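PDB 4AT2: 3-ketosteroid-delta4-5alpha-dehydrogenase from Rhodococcus jostii, which catalyses the FAD-dependent dehydrogenation of 3-ketosteroids, probably introducing the 4,5 double bond of 5alpha-reduced substrates during steroid breakdown. Local coordinates for residues V406-G416 with K423-I431. Numbering follows the deposited sequence. Where two conformers were deposited one is given.
Sequences VEVYNKHAAEG and KKSEWVKPI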
ATOM      1  N   VAL A 406      -2.558 -13.047  29.941  1.00  9.67           N
ATOM      2  CA  VAL A 406      -3.808 -13.254  30.662  1.00  9.75           C
ATOM      3  C   VAL A 406      -3.706 -12.722  32.098  1.00 10.16           C
ATOM      4  O   VAL A 406      -4.670 -12.144  32.618  1.00  9.97           O
ATOM      5  CB  VAL A 406      -4.251 -14.736  30.616  1.00  9.89           C
ATOM      6  CG1 VAL A 406      -5.466 -14.976  31.515  1.00 10.03           C
ATOM      7  CG2 VAL A 406      -4.553 -15.142  29.181  1.00  9.83           C
ATOM      8  N   GLU A 407      -2.543 -12.889  32.722  1.00 10.59           N
ATOM      9  CA  GLU A 407      -2.353 -12.385  34.100  1.00 11.55           C
ATOM     10  C   GLU A 407      -2.550 -10.862  34.151  1.00 10.77           C
ATOM     11  O   GLU A 407      -3.276 -10.352  35.014  1.00 10.79           O
ATOM     12  CB  GLU A 407      -0.975 -12.756  34.652  1.00 13.22           C
ATOM     13  CG  GLU A 407      -0.869 -14.195  35.129  1.00 16.12           C
ATOM     14  CD  GLU A 407       0.566 -14.654  35.323  1.00 18.67           C
ATOM     15  OE1 GLU A 407       1.493 -13.807  35.323  1.00 20.30           O
ATOM     16  OE2 GLU A 407       0.774 -15.885  35.463  1.00 21.73           O
ATOM     17  N   VAL A 408      -1.917 -10.151  33.222  1.00 10.12           N
ATOM     18  CA  VAL A 408      -1.980  -8.682  33.195  1.00  9.53           C
ATOM     19  C   VAL A 408      -3.399  -8.243  32.822  1.00  9.31           C
ATOM     20  O   VAL A 408      -3.976  -7.356  33.468  1.00  9.21           O
ATOM     21  CB  VAL A 408      -0.915  -8.088  32.242  1.00  9.43           C
ATOM     22  CG1 VAL A 408      -1.077  -6.567  32.083  1.00  9.27           C
ATOM     23  CG2 VAL A 408       0.481  -8.430  32.751  1.00  9.60           C
ATOM     24  N   TYR A 409      -3.986  -8.907  31.831  1.00  8.86           N
ATOM     25  CA  TYR A 409      -5.348  -8.580  31.426  1.00  8.73           C
ATOM     26  C   TYR A 409      -6.293  -8.749  32.603  1.00  8.88           C
ATOM     27  O   TYR A 409      -7.121  -7.877  32.882  1.00  8.87           O
ATOM     28  CB  TYR A 409      -5.802  -9.469  30.266  1.00  8.62           C
ATOM     29  CG  TYR A 409      -7.226  -9.192  29.832  1.00  8.47           C
ATOM     30  CD1 TYR A 409      -7.510  -8.137  28.967  1.00  8.44           C
ATOM     31  CD2 TYR A 409      -8.284  -9.978  30.295  1.00  8.41           C
ATOM     32  CE1 TYR A 409      -8.815  -7.872  28.573  1.00  8.41           C
ATOM     33  CE2 TYR A 409      -9.591  -9.725  29.900  1.00  8.55           C
ATOM     34  CZ  TYR A 409      -9.842  -8.671  29.037  1.00  8.47           C
ATOM     35  OH  TYR A 409     -11.127  -8.402  28.640  1.00  8.93           O
ATOM     36  N   ASN A 410      -6.160  -9.879  33.293  1.00  8.93           N
ATOM     37  CA  ASN A 410      -7.050 -10.176  34.407  1.00  9.33           C
ATOM     38  C   ASN A 410      -6.880  -9.245  35.589  1.00  9.74           C
ATOM     39  O   ASN A 410      -7.862  -8.934  36.266  1.00  9.98           O
ATOM     40  CB  ASN A 410      -6.879 -11.620  34.875  1.00  9.32           C
ATOM     41  CG  ASN A 410      -7.588 -12.607  33.976  1.00  9.32           C
ATOM     42  OD1 ASN A 410      -8.217 -12.228  32.987  1.00  8.93           O
ATOM     43  ND2 ASN A 410      -7.512 -13.894  34.338  1.00  9.53           N
ATOM     44  N   LYS A 411      -5.648  -8.817  35.858  1.00 10.24           N
ATOM     45  CA  LYS A 411      -5.417  -7.898  36.984  1.00 11.02           C
ATOM     46  C   LYS A 411      -6.230  -6.615  36.784  1.00 10.75           C
ATOM     47  O   LYS A 411      -6.922  -6.137  37.694  1.00 11.22           O
ATOM     48  CB  LYS A 411      -3.920  -7.580  37.112  1.00 12.49           C
ATOM     49  CG  LYS A 411      -3.595  -6.569  38.202  1.00 14.45           C
ATOM     50  CD  LYS A 411      -2.091  -6.387  38.355  1.00 16.90           C
ATOM     51  CE  LYS A 411      -1.546  -5.417  37.323  1.00 18.43           C
ATOM     52  NZ  LYS A 411      -0.830  -6.100  36.207  1.00 19.83           N
ATOM     53  N   HIS A 412      -6.175  -6.078  35.575  1.00 10.16           N
ATOM     54  CA  HIS A 412      -6.920  -4.859  35.268  1.00  9.72           C
ATOM     55  C   HIS A 412      -8.380  -5.134  35.039  1.00  9.49           C
ATOM     56  O   HIS A 412      -9.230  -4.328  35.409  1.00  9.34           O
ATOM     57  CB  HIS A 412      -6.290  -4.134  34.091  1.00  9.71           C
ATOM     58  CG  HIS A 412      -4.898  -3.638  34.380  1.00  9.97           C
ATOM     59  ND1 HIS A 412      -4.662  -2.528  35.113  1.00 10.14           N
ATOM     60  CD2 HIS A 412      -3.655  -4.162  34.046  1.00  9.97           C
ATOM     61  CE1 HIS A 412      -3.328  -2.335  35.221  1.00 10.34           C
ATOM     62  NE2 HIS A 412      -2.709  -3.336  34.573  1.00 10.25           N
ATOM     63  N   ALA A 413      -8.698  -6.289  34.465  1.00  9.31           N
ATOM     64  CA  ALA A 413     -10.107  -6.607  34.156  1.00  9.39           C
ATOM     65  C   ALA A 413     -10.956  -6.794  35.416  1.00  9.70           C
ATOM     66  O   ALA A 413     -12.174  -6.600  35.373  1.00  9.76           O
ATOM     67  CB  ALA A 413     -10.199  -7.845  33.277  1.00  9.27           C
ATOM     68  N   ALA A 414     -10.321  -7.170  36.519  1.00  9.93           N
ATOM     69  CA  ALA A 414     -11.020  -7.299  37.810  1.00 10.50           C
ATOM     70  C   ALA A 414     -11.519  -5.927  38.289  1.00 10.99           C
ATOM     71  O   ALA A 414     -12.403  -5.839  39.160  1.00 11.26           O
ATOM     72  CB  ALA A 414     -10.117  -7.955  38.853  1.00 10.42           C
ATOM     73  N   GLU A 415     -10.958  -4.871  37.699  1.00 11.59           N
ATOM     74  CA  GLU A 415     -11.361  -3.488  37.955  1.00 12.67           C
ATOM     75  C   GLU A 415     -12.160  -2.912  36.772  1.00 12.23           C
ATOM     76  O   GLU A 415     -12.368  -1.694  36.690  1.00 12.63           O
ATOM     77  CB  GLU A 415     -10.119  -2.625  38.265  1.00 14.60           C
ATOM     78  CG  GLU A 415      -9.293  -3.159  39.439  1.00 17.32           C
ATOM     79  CD  GLU A 415      -7.954  -2.469  39.641  1.00 19.32           C
ATOM     80  OE1 GLU A 415      -7.667  -1.441  38.985  1.00 20.83           O
ATOM     81  OE2 GLU A 415      -7.168  -2.968  40.482  1.00 21.26           O
ATOM     82  N   GLY A 416     -12.605  -3.785  35.866  1.00 11.52           N
ATOM     83  CA  GLY A 416     -13.371  -3.372  34.671  1.00 11.24           C
ATOM     84  C   GLY A 416     -12.593  -2.488  33.723  1.00 10.98           C
ATOM     85  O   GLY A 416     -13.179  -1.724  32.954  1.00 11.01           O
ATOM     86  N   LYS A 423     -10.754  -1.658  25.278  1.00  8.22           N
ATOM     87  CA  LYS A 423     -12.068  -2.287  25.123  1.00  8.27           C
ATOM     88  C   LYS A 423     -13.017  -1.675  26.170  1.00  8.48           C
ATOM     89  O   LYS A 423     -12.630  -1.455  27.315  1.00  8.68           O
ATOM     90  CB  LYS A 423     -11.947  -3.812  25.274  1.00  8.24           C
ATOM     91  CG  LYS A 423     -13.276  -4.565  25.256  1.00  8.44           C
ATOM     92  CD  LYS A 423     -13.059  -6.057  25.084  1.00  8.58           C
ATOM     93  CE  LYS A 423     -12.262  -6.653  26.243  1.00  8.65           C
ATOM     94  NZ  LYS A 423     -11.921  -8.077  25.942  1.00  9.22           N
ATOM     95  N   LYS A 424     -14.256  -1.383  25.762  1.00  8.24           N
ATOM     96  CA  LYS A 424     -15.233  -0.822  26.691  1.00  8.62           C
ATOM     97  C   LYS A 424     -15.458  -1.707  27.911  1.00  8.84           C
ATOM     98  O   LYS A 424     -15.507  -2.934  27.807  1.00  8.66           O
ATOM     99  CB  LYS A 424     -16.553  -0.582  25.978  1.00  8.69           C
ATOM    100  CG  LYS A 424     -16.485   0.556  24.962  1.00  8.70           C
ATOM    101  CD  LYS A 424     -17.880   0.954  24.469  1.00  8.82           C
ATOM    102  CE  LYS A 424     -18.609  -0.180  23.752  1.00  9.02           C
ATOM    103  NZ  LYS A 424     -17.867  -0.698  22.556  1.00  8.80           N
ATOM    104  N   SER A 425     -15.629  -1.049  29.054  1.00  9.37           N
ATOM    105  CA  SER A 425     -15.731  -1.715  30.348  1.00  9.85           C
ATOM    106  C   SER A 425     -16.826  -2.783  30.418  1.00 10.09           C
ATOM    107  O   SER A 425     -16.658  -3.803  31.082  1.00  9.79           O
ATOM    108  CB  SER A 425     -15.928  -0.670  31.441  1.00 10.62           C
ATOM    109  OG  SER A 425     -15.772  -1.265  32.706  1.00 11.33           O
ATOM    110  N   GLU A 426     -17.931  -2.568  29.710  1.00 10.45           N
ATOM    111  CA  GLU A 426     -19.026  -3.540  29.654  0.50 10.70           C
ATOM    112  C   GLU A 426     -18.590  -4.927  29.163  1.00 10.76           C
ATOM    113  O   GLU A 426     -19.225  -5.937  29.481  1.00 11.30           O
ATOM    114  CB  GLU A 426     -20.172  -3.008  28.779  0.50 10.88           C
ATOM    115  CG  GLU A 426     -19.724  -2.292  27.504  0.50 10.87           C
ATOM    116  CD  GLU A 426     -19.684  -0.766  27.639  0.50 10.93           C
ATOM    117  OE1 GLU A 426     -19.010  -0.236  28.560  0.50 10.76           O
ATOM    118  OE2 GLU A 426     -20.326  -0.081  26.800  0.50 11.17           O
ATOM    119  N   TRP A 427     -17.517  -4.973  28.368  1.00 10.20           N
ATOM    120  CA  TRP A 427     -16.997  -6.244  27.847  1.00 10.02           C
ATOM    121  C   TRP A 427     -15.770  -6.730  28.584  1.00  9.95           C
ATOM    122  O   TRP A 427     -15.162  -7.733  28.192  1.00 10.73           O
ATOM    123  CB  TRP A 427     -16.646  -6.100  26.368  1.00  9.77           C
ATOM    124  CG  TRP A 427     -17.842  -5.791  25.510  1.00  9.70           C
ATOM    125  CD1 TRP A 427     -18.078  -4.640  24.767  1.00  9.63           C
ATOM    126  CD2 TRP A 427     -19.018  -6.635  25.302  1.00  9.74           C
ATOM    127  NE1 TRP A 427     -19.284  -4.719  24.116  1.00  9.95           N
ATOM    128  CE2 TRP A 427     -19.900  -5.895  24.401  1.00  9.76           C
ATOM    129  CE3 TRP A 427     -19.412  -7.899  25.752  1.00 10.12           C
ATOM    130  CZ2 TRP A 427     -21.122  -6.410  23.982  1.00 10.14           C
ATOM    131  CZ3 TRP A 427     -20.644  -8.405  25.320  1.00 10.20           C
ATOM    132  CH2 TRP A 427     -21.473  -7.674  24.461  1.00 10.01           C
ATOM    133  N   VAL A 428     -15.367  -6.015  29.626  1.00  9.49           N
ATOM    134  CA  VAL A 428     -14.124  -6.340  30.323  1.00  9.38           C
ATOM    135  C   VAL A 428     -14.403  -7.084  31.627  1.00  9.71           C
ATOM    136  O   VAL A 428     -15.061  -6.559  32.526  1.00  9.63           O
ATOM    137  CB  VAL A 428     -13.310  -5.052  30.613  1.00  9.22           C
ATOM    138  CG1 VAL A 428     -12.105  -5.360  31.492  1.00  9.47           C
ATOM    139  CG2 VAL A 428     -12.846  -4.402  29.314  1.00  9.11           C
ATOM    140  N   LYS A 429     -13.891  -8.308  31.734  1.00  9.63           N
ATOM    141  CA  LYS A 429     -13.923  -9.046  32.993  1.00 10.19           C
ATOM    142  C   LYS A 429     -12.859 -10.128  32.901  1.00 10.03           C
ATOM    143  O   LYS A 429     -12.445 -10.474  31.788  1.00  9.90           O
ATOM    144  CB  LYS A 429     -15.311  -9.639  33.272  1.00 10.91           C
ATOM    145  CG  LYS A 429     -15.767 -10.680  32.270  1.00 11.80           C
ATOM    146  CD  LYS A 429     -17.098 -11.257  32.736  1.00 13.19           C
ATOM    147  CE  LYS A 429     -17.623 -12.313  31.784  1.00 14.73           C
ATOM    148  NZ  LYS A 429     -18.887 -12.837  32.375  1.00 16.56           N
ATOM    149  N   PRO A 430     -12.384 -10.636  34.048  1.00  9.97           N
ATOM    150  CA  PRO A 430     -11.313 -11.624  33.965  1.00 10.17           C
ATOM    151  C   PRO A 430     -11.689 -12.860  33.163  1.00 10.35           C
ATOM    152  O   PRO A 430     -12.850 -13.292  33.162  1.00 10.75           O
ATOM    153  CB  PRO A 430     -11.068 -11.999  35.432  1.00 10.16           C
ATOM    154  CG  PRO A 430     -11.465 -10.765  36.190  1.00  9.96           C
ATOM    155  CD  PRO A 430     -12.664 -10.244  35.446  1.00 10.03           C
ATOM    156  N   ILE A 431     -10.700 -13.394  32.459  1.00 10.40           N
ATOM    157  CA  ILE A 431     -10.853 -14.685  31.802  0.50 10.61           C
ATOM    158  C   ILE A 431     -10.738 -15.776  32.855  1.00 11.00           C
ATOM    159  O   ILE A 431      -9.740 -15.844  33.591  1.00 11.15           O
ATOM    160  CB  ILE A 431      -9.791 -14.891  30.712  0.50 10.44           C
ATOM    161  CG1 ILE A 431      -9.884 -13.778  29.673  0.50 10.24           C
ATOM    162  CG2 ILE A 431      -9.964 -16.254  30.046  0.50 10.52           C
ATOM    163  CD1 ILE A 431      -8.709 -13.760  28.736  0.50  9.95           C
TER
HETATM  164  O   HOH W   1     -13.160 -10.027  28.995  1.00 17.02           O
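Tyr409 and Asn410, neighbours on helix 401-413, make most of the polar contact with the loop that follows. Tyr409 OH accepts a hydrogen bond of 2.8 Å from Lys423 NZ, the two side chains crossing at about a right angle. A water in the plane of the Tyr409 ring lies 2.6 Å from the same OH and within hydrogen-bonding distance of Trp427 O and Lys429 O, so that it links the phenol to two loop carbonyls. With CG anti to the backbone N (chi1 178°), the ring reaches across to the loop, and its CE2 edge meets Lys429 O at 3.5 Å. A phenylalanine here would probably leave Lys423 NZ and the water without their shared hydroxyl partner. Asn410 grips Ile431 through both ends of its amide: OD1 takes Ile431 N at 2.8 Å from above the carbonyl plane, while ND2 donates to a lone pair of Ile431 O at 3.1 Å, tilted from the amide plane. The helix closes in a Schellman motif, with Gly416 at C-prime and its N bonded to Ala413 O at 2.9 Å; its positive phi (63°) suits glycine, and a CB there would clash with Ser425 OG. That hydroxyl instead donates to Gly416 O at 2.6 Å, in the carbonyl plane. Between these polar groups, Ala413 CB packs 3.6 Å from Val428 CG1; at the outer side of the contact, Pro430 CG rests against Ala414. Farther out, Lys423 NZ also forms a salt bridge with Glu336, and Ile324 of strand 324-326 touches Tyr409, Lys423 and Ile431. Elsewhere on the helix, Lys411 and His412 donate to Ala399 O of the second subunit.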